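Local coordinates for protein endopolygalacturonase (Chondrostereum purpureum, PDB 1KCC) that probably hydrolyses the internal alpha-1,4 bonds between galacturonic acid units of polygalacturonan in plant cell-wall pectin, at residues H150-F155 with K170-C175; G154-A159 with A177-N182. One frame throughout, in Å; residues are numbered along the deposited sequence.

How the contacts relate
Both contacts join the same two successive coils of the parallel beta-helix, and they share Gly-154 and Phe-155, where the loop of contact 1 passes into the strand of contact 2. Contact 1 is buried and lies in loops that carry part of the galacturonate site: the threonine hydroxyl and two side-chain amides make three of its five hydrogen bonds, while its carboxylates serve the sugar or share a water; the two backbone-to-backbone bonds run from Gly-154 and Phe-155 to Asp-174 and Cys-175. Contact 2, partly buried, is held by backbone bonds between parallel strands, with small and polar side chains on one face and aliphatic ones on the other. Their centres are about 13 Å apart, and they touch where Asp-153 packs on the methyl of Ala-177.

Contact 1 of 2, residues H150-F155 with K170-C175; sequences HNTDGF and KNQDDC. With GTR (beta-D-galactopyranuronic acid), chain B.
Thr-152 meets Gln-172 through one hydroxyl used twice: OG1 donates to the side-chain oxygen, OG1 to OE1 2.7 Å, and accepts the backbone N-H of the same residue, N to OG1 2.9 Å. A bend at chi2 (78°) folds the Gln-172 amide back so that OE1 and the backbone N converge on this oxygen, which approaches OE1 from above its carbonyl plane; NE2 is tied to Asp-140 and Asp-144. With a valine here, the buried OE1 and N of Gln-172 would probably lose their shared partner. Thr-152, centre of an inverse gamma turn, also receives Asn-171 ND2 on its O at 2.8 Å, and Asn-171 ND2 reaches on to Asp-174 O, which takes Gly-154 N as well. The two loops carry the Asn-Thr-Asp and Asp-Asp motifs of family 28 and lead into adjacent strands of its right-handed parallel beta-helix. Asp-173 swings CG anti to its amide nitrogen (chi1 -155°), which sends OD1 to O4 of the galacturonate at 2.7 Å, while OD2 takes Asp-174 N. Its carboxylate lies beside that of Asp-153, planes 18° apart, with Asp-153 OD1 3.4 Å from Asp-173 OD2. A water donates to Asp-153 OD2 and Asp-174 OD2, and Ser-198, Arg-226 and Lys-228 also hold the Asp-174 carboxylate. On the sugar, Asn-151 ND2 donates to O3, and His-150 NE2 meets O2 in the ring plane.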
loop_
_atom_site.group_PDB
_atom_site.type_symbol
_atom_site.label_atom_id
_atom_site.label_comp_id
_atom_site.label_asym_id
_atom_site.label_seq_id
_atom_site.Cartn_x
_atom_site.Cartn_y
_atom_site.Cartn_z
ATOM N N HIS A 150 -5.274 3.340 -13.072
ATOM C CA HIS A 150 -5.151 4.504 -12.192
ATOM C C HIS A 150 -5.706 4.118 -10.828
ATOM O O HIS A 150 -6.635 3.290 -10.720
ATOM C CB HIS A 150 -5.855 5.689 -12.809
ATOM C CG HIS A 150 -5.386 6.986 -12.185
ATOM N ND1 HIS A 150 -4.164 7.540 -12.460
ATOM C CD2 HIS A 150 -6.012 7.808 -11.304
ATOM C CE1 HIS A 150 -4.002 8.667 -11.770
ATOM N NE2 HIS A 150 -5.133 8.861 -11.059
ATOM N N ASN A 151 -5.172 4.708 -9.768
ATOM C CA ASN A 151 -5.607 4.378 -8.403
ATOM C C ASN A 151 -5.459 2.866 -8.121
ATOM O O ASN A 151 -6.193 2.310 -7.303
ATOM C CB ASN A 151 -7.041 4.822 -8.093
ATOM C CG ASN A 151 -7.179 6.330 -8.179
ATOM O OD1 ASN A 151 -7.960 6.833 -9.004
ATOM N ND2 ASN A 151 -6.454 7.079 -7.350
ATOM N N THR A 152 -4.430 2.273 -8.731
ATOM C CA THR A 152 -4.172 0.818 -8.577
ATOM C C THR A 152 -3.219 0.525 -7.415
ATOM O O THR A 152 -2.259 -0.225 -7.557
ATOM C CB THR A 152 -3.664 0.262 -9.907
ATOM O OG1 THR A 152 -2.683 1.203 -10.407
ATOM C CG2 THR A 152 -4.802 0.088 -10.917
ATOM N N ASP A 153 -3.567 1.083 -6.239
ATOM C CA ASP A 153 -2.702 0.901 -5.073
ATOM C C ASP A 153 -2.427 -0.589 -4.832
ATOM O O ASP A 153 -3.310 -1.421 -4.929
ATOM C CB ASP A 153 -3.415 1.400 -3.807
ATOM C CG ASP A 153 -3.853 2.839 -3.790
ATOM O OD1 ASP A 153 -4.039 3.427 -4.871
ATOM O OD2 ASP A 153 -4.042 3.387 -2.676
ATOM N N GLY A 154 -1.184 -0.906 -4.435
ATOM C CA GLY A 154 -0.885 -2.289 -4.122
ATOM C C GLY A 154 -1.557 -2.750 -2.839
ATOM O O GLY A 154 -2.378 -3.674 -2.829
ATOM N N PHE A 155 -1.196 -2.065 -1.737
ATOM C CA PHE A 155 -1.686 -2.370 -0.413
ATOM C C PHE A 155 -2.159 -1.078 0.259
ATOM O O PHE A 155 -1.373 -0.146 0.358
ATOM C CB PHE A 155 -0.594 -2.965 0.490
ATOM C CG PHE A 155 0.052 -4.188 -0.101
ATOM C CD1 PHE A 155 -0.497 -5.464 0.162
ATOM C CD2 PHE A 155 1.184 -4.117 -0.888
ATOM C CE1 PHE A 155 0.121 -6.590 -0.394
ATOM C CE2 PHE A 155 1.766 -5.226 -1.441
ATOM C CZ PHE A 155 1.238 -6.493 -1.208
ATOM N N LYS A 170 3.596 -3.827 -9.253
ATOM C CA LYS A 170 3.753 -3.130 -10.544
ATOM C C LYS A 170 2.428 -2.444 -10.806
ATOM O O LYS A 170 1.419 -3.115 -11.050
ATOM C CB LYS A 170 4.031 -4.147 -11.668
ATOM C CG LYS A 170 5.303 -4.961 -11.400
ATOM C CD LYS A 170 5.499 -6.022 -12.473
ATOM C CE LYS A 170 6.800 -6.796 -12.268
ATOM N NZ LYS A 170 6.750 -8.057 -13.178
ATOM N N ASN A 171 2.389 -1.119 -10.699
ATOM C CA ASN A 171 1.090 -0.465 -10.681
ATOM C C ASN A 171 1.223 0.995 -11.117
ATOM O O ASN A 171 2.218 1.394 -11.754
ATOM C CB ASN A 171 0.393 -0.606 -9.328
ATOM C CG ASN A 171 1.104 0.224 -8.262
ATOM O OD1 ASN A 171 2.243 0.695 -8.492
ATOM N ND2 ASN A 171 0.438 0.444 -7.148
ATOM N N GLN A 172 0.178 1.783 -10.799
ATOM C CA GLN A 172 0.055 3.192 -11.235
ATOM C C GLN A 172 -0.278 4.114 -10.101
ATOM O O GLN A 172 -0.629 5.274 -10.342
ATOM C CB GLN A 172 -0.966 3.367 -12.360
ATOM C CG GLN A 172 -0.652 2.582 -13.651
ATOM C CD GLN A 172 -0.998 1.109 -13.526
ATOM O OE1 GLN A 172 -2.066 0.717 -12.991
ATOM N NE2 GLN A 172 -0.140 0.258 -14.078
ATOM N N ASP A 173 -0.197 3.643 -8.834
ATOM C CA ASP A 173 -0.435 4.540 -7.705
ATOM C C ASP A 173 0.434 4.041 -6.555
ATOM O O ASP A 173 1.449 3.343 -6.793
ATOM C CB ASP A 173 -1.935 4.638 -7.342
ATOM C CG ASP A 173 -2.290 5.964 -6.636
ATOM O OD1 ASP A 173 -2.887 6.848 -7.281
ATOM O OD2 ASP A 173 -1.967 6.123 -5.447
ATOM N N ASP A 174 0.139 4.416 -5.318
ATOM C CA ASP A 174 0.993 4.033 -4.199
ATOM C C ASP A 174 1.261 2.536 -4.208
ATOM O O ASP A 174 0.332 1.721 -4.355
ATOM C CB ASP A 174 0.347 4.451 -2.865
ATOM C CG ASP A 174 0.399 5.972 -2.687
ATOM O OD1 ASP A 174 1.457 6.562 -3.009
ATOM O OD2 ASP A 174 -0.583 6.521 -2.132
ATOM N N CYS A 175 2.493 2.156 -3.994
ATOM C CA CYS A 175 2.808 0.748 -3.797
ATOM C C CYS A 175 2.131 0.219 -2.528
ATOM O O CYS A 175 1.519 -0.846 -2.497
ATOM C CB CYS A 175 4.339 0.652 -3.793
ATOM S SG CYS A 175 5.007 -0.973 -3.614
HETATM C C1 GTR B . -3.032 10.951 -8.375
HETATM C C2 GTR B . -4.397 10.319 -8.157
HETATM C C3 GTR B . -4.893 10.653 -6.843
HETATM C C4 GTR B . -3.918 10.200 -5.714
HETATM C C5 GTR B . -2.557 10.825 -6.075
HETATM C C6 GTR B . -1.486 10.362 -5.108
HETATM O O1 GTR B . -2.518 10.627 -9.631
HETATM O O2 GTR B . -5.292 10.789 -9.185
HETATM O O3 GTR B . -6.203 9.976 -6.626
HETATM O O4 GTR B . -3.863 8.766 -5.660
HETATM O O5 GTR B . -2.125 10.447 -7.401
HETATM O O6A GTR B . -0.555 9.600 -5.446
HETATM O O6B GTR B . -1.602 10.816 -3.963
HETATM O O HOH W 1 -3.188 5.948 -2.104
#

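Contact 2 of 2, residues G154-A159 with A177-N182; sequences GFDVSA and AINDGN. With NA (sodium ion), chain F; NAG (2-acetamido-2-deoxy-beta-D-glucopyranose), chain D.
Neighbouring strands of one parallel sheet of the beta-helix, 155-158 and 176-179, pair here with Asp-156 beside Ala-177 and Val-157 beside Ile-178. The axes of 155-158 and 177-179 run in the same direction, 17° apart and 4.8 Å at closest approach. Ala-177 N donates to Phe-155 O at 2.8 Å, Val-157 N to Ala-177 O at 2.9 Å, and Asn-179 N to Val-157 O at 2.8 Å. Beyond Val-157 a beta bulge shifts the pairing by one residue: Val-157 O also takes a long, weak bond from Asp-180 N, and Ser-158 now pairs with Asp-180. The coil turns its corner at Asp-180, where Ala-159 N reaches Asp-180 O from above the carbonyl plane. Gly-181 then lays its CA 3.3 Å from Ala-159 O, a CA-H...O contact; a side chain there would clash with that oxygen. As in other parallel beta-helices, one face of the sheet lines the interior: Val-157 and Ile-178 both touch Ile-184 of strand 184-187. On the other face Asp-156 OD1 lies 3.5 Å from Ala-177 CB. Farther along, Ser-158, its OG anti to the carbonyl carbon (chi1 -70°), binds a sodium ion, OG to sodium 3.0 Å, and also touches Asn-179 CB; Asn-179 OD1 lies 3.2 Å from the same sodium. Asp-180 packs its CB against that of Ser-158 and accepts His-207 N on OD1.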
loop_
_atom_site.group_PDB
_atom_site.type_symbol
_atom_site.label_atom_id
_atom_site.label_comp_id
_atom_site.label_asym_id
_atom_site.label_seq_id
_atom_site.Cartn_x
_atom_site.Cartn_y
_atom_site.Cartn_z
ATOM N N GLY A 154 -1.184 -0.906 -4.435
ATOM C CA GLY A 154 -0.885 -2.289 -4.122
ATOM C C GLY A 154 -1.557 -2.750 -2.839
ATOM O O GLY A 154 -2.378 -3.674 -2.829
ATOM N N PHE A 155 -1.196 -2.065 -1.737
ATOM C CA PHE A 155 -1.686 -2.370 -0.413
ATOM C C PHE A 155 -2.159 -1.078 0.259
ATOM O O PHE A 155 -1.373 -0.146 0.358
ATOM C CB PHE A 155 -0.594 -2.965 0.490
ATOM C CG PHE A 155 0.052 -4.188 -0.101
ATOM C CD1 PHE A 155 -0.497 -5.464 0.162
ATOM C CD2 PHE A 155 1.184 -4.117 -0.888
ATOM C CE1 PHE A 155 0.121 -6.590 -0.394
ATOM C CE2 PHE A 155 1.766 -5.226 -1.441
ATOM C CZ PHE A 155 1.238 -6.493 -1.208
ATOM N N ASP A 156 -3.427 -1.055 0.675
ATOM C CA ASP A 156 -3.954 0.051 1.485
ATOM C C ASP A 156 -4.164 -0.469 2.885
ATOM O O ASP A 156 -4.935 -1.448 3.085
ATOM C CB ASP A 156 -5.269 0.526 0.883
ATOM C CG ASP A 156 -5.097 1.205 -0.452
ATOM O OD1 ASP A 156 -4.090 1.988 -0.566
ATOM O OD2 ASP A 156 -5.932 1.064 -1.341
ATOM N N VAL A 157 -3.484 0.116 3.864
ATOM C CA VAL A 157 -3.466 -0.443 5.217
ATOM C C VAL A 157 -4.108 0.510 6.212
ATOM O O VAL A 157 -3.630 1.634 6.394
ATOM C CB VAL A 157 -2.003 -0.766 5.664
ATOM C CG1 VAL A 157 -2.025 -1.367 7.066
ATOM C CG2 VAL A 157 -1.319 -1.696 4.671
ATOM N N SER A 158 -5.158 0.005 6.876
ATOM C CA SER A 158 -5.751 0.683 8.029
ATOM C C SER A 158 -5.893 -0.416 9.070
ATOM O O SER A 158 -6.905 -1.147 9.139
ATOM C CB SER A 158 -7.095 1.315 7.738
ATOM O OG SER A 158 -6.897 2.449 6.852
ATOM N N ALA A 159 -4.834 -0.590 9.874
ATOM C CA ALA A 159 -4.754 -1.770 10.723
ATOM C C ALA A 159 -3.560 -1.640 11.649
ATOM O O ALA A 159 -2.583 -0.952 11.332
ATOM C CB ALA A 159 -4.528 -2.992 9.851
ATOM N N ALA A 177 -0.071 2.359 0.746
ATOM C CA ALA A 177 -0.520 3.577 1.446
ATOM C C ALA A 177 -0.936 3.132 2.841
ATOM O O ALA A 177 -1.872 2.331 3.006
ATOM C CB ALA A 177 -1.687 4.229 0.719
ATOM N N ILE A 178 -0.230 3.642 3.851
ATOM C CA ILE A 178 -0.540 3.340 5.252
ATOM C C ILE A 178 -1.402 4.502 5.728
ATOM O O ILE A 178 -0.902 5.628 5.898
ATOM C CB ILE A 178 0.742 3.206 6.097
ATOM C CG1 ILE A 178 1.611 2.082 5.535
ATOM C CG2 ILE A 178 0.338 3.019 7.538
ATOM C CD1 ILE A 178 3.015 2.032 6.146
ATOM N N ASN A 179 -2.688 4.217 5.948
ATOM C CA ASN A 179 -3.650 5.263 6.252
ATOM C C ASN A 179 -4.022 5.386 7.725
ATOM O O ASN A 179 -4.502 6.439 8.137
ATOM C CB ASN A 179 -4.906 5.015 5.414
ATOM C CG ASN A 179 -4.670 5.162 3.927
ATOM O OD1 ASN A 179 -5.053 4.263 3.117
ATOM N ND2 ASN A 179 -4.072 6.252 3.598
ATOM N N ASP A 180 -3.814 4.324 8.523
ATOM C CA ASP A 180 -4.162 4.335 9.938
ATOM C C ASP A 180 -3.511 3.121 10.560
ATOM O O ASP A 180 -3.436 2.065 9.899
ATOM C CB ASP A 180 -5.693 4.270 10.099
ATOM C CG ASP A 180 -6.210 4.605 11.464
ATOM O OD1 ASP A 180 -5.647 5.419 12.184
ATOM O OD2 ASP A 180 -7.320 4.076 11.802
ATOM N N GLY A 181 -3.116 3.249 11.817
ATOM C CA GLY A 181 -2.656 2.087 12.575
ATOM C C GLY A 181 -1.272 2.220 13.144
ATOM O O GLY A 181 -0.481 3.111 12.809
ATOM N N ASN A 182 -1.011 1.292 14.093
ATOM C CA ASN A 182 0.235 1.219 14.815
ATOM C C ASN A 182 0.960 -0.092 14.501
ATOM O O ASN A 182 0.311 -1.138 14.407
ATOM C CB ASN A 182 -0.030 1.262 16.349
ATOM C CG ASN A 182 1.258 1.248 17.143
ATOM O OD1 ASN A 182 2.036 2.216 17.127
ATOM N ND2 ASN A 182 1.506 0.181 17.887
HETATM NA NA NA F . -6.900 1.775 3.937
HETATM C C1 NAG D . -2.247 -5.124 17.983
HETATM C C2 NAG D . -1.305 -5.689 19.093
HETATM C C3 NAG D . -1.981 -5.255 20.423
HETATM C C4 NAG D . -2.070 -3.728 20.444
HETATM C C5 NAG D . -2.629 -3.025 19.196
HETATM C C6 NAG D . -1.936 -1.650 19.067
HETATM C C7 NAG D . -0.362 -8.006 18.669
HETATM C C8 NAG D . -0.698 -9.405 18.752
HETATM N N2 NAG D . -1.340 -7.146 19.094
HETATM O O3 NAG D . -1.051 -5.599 21.498
HETATM O O4 NAG D . -2.712 -3.328 21.702
HETATM O O5 NAG D . -2.124 -3.709 18.009
HETATM O O6 NAG D . -0.717 -1.867 18.311
HETATM O O7 NAG D . 0.705 -7.664 18.234
#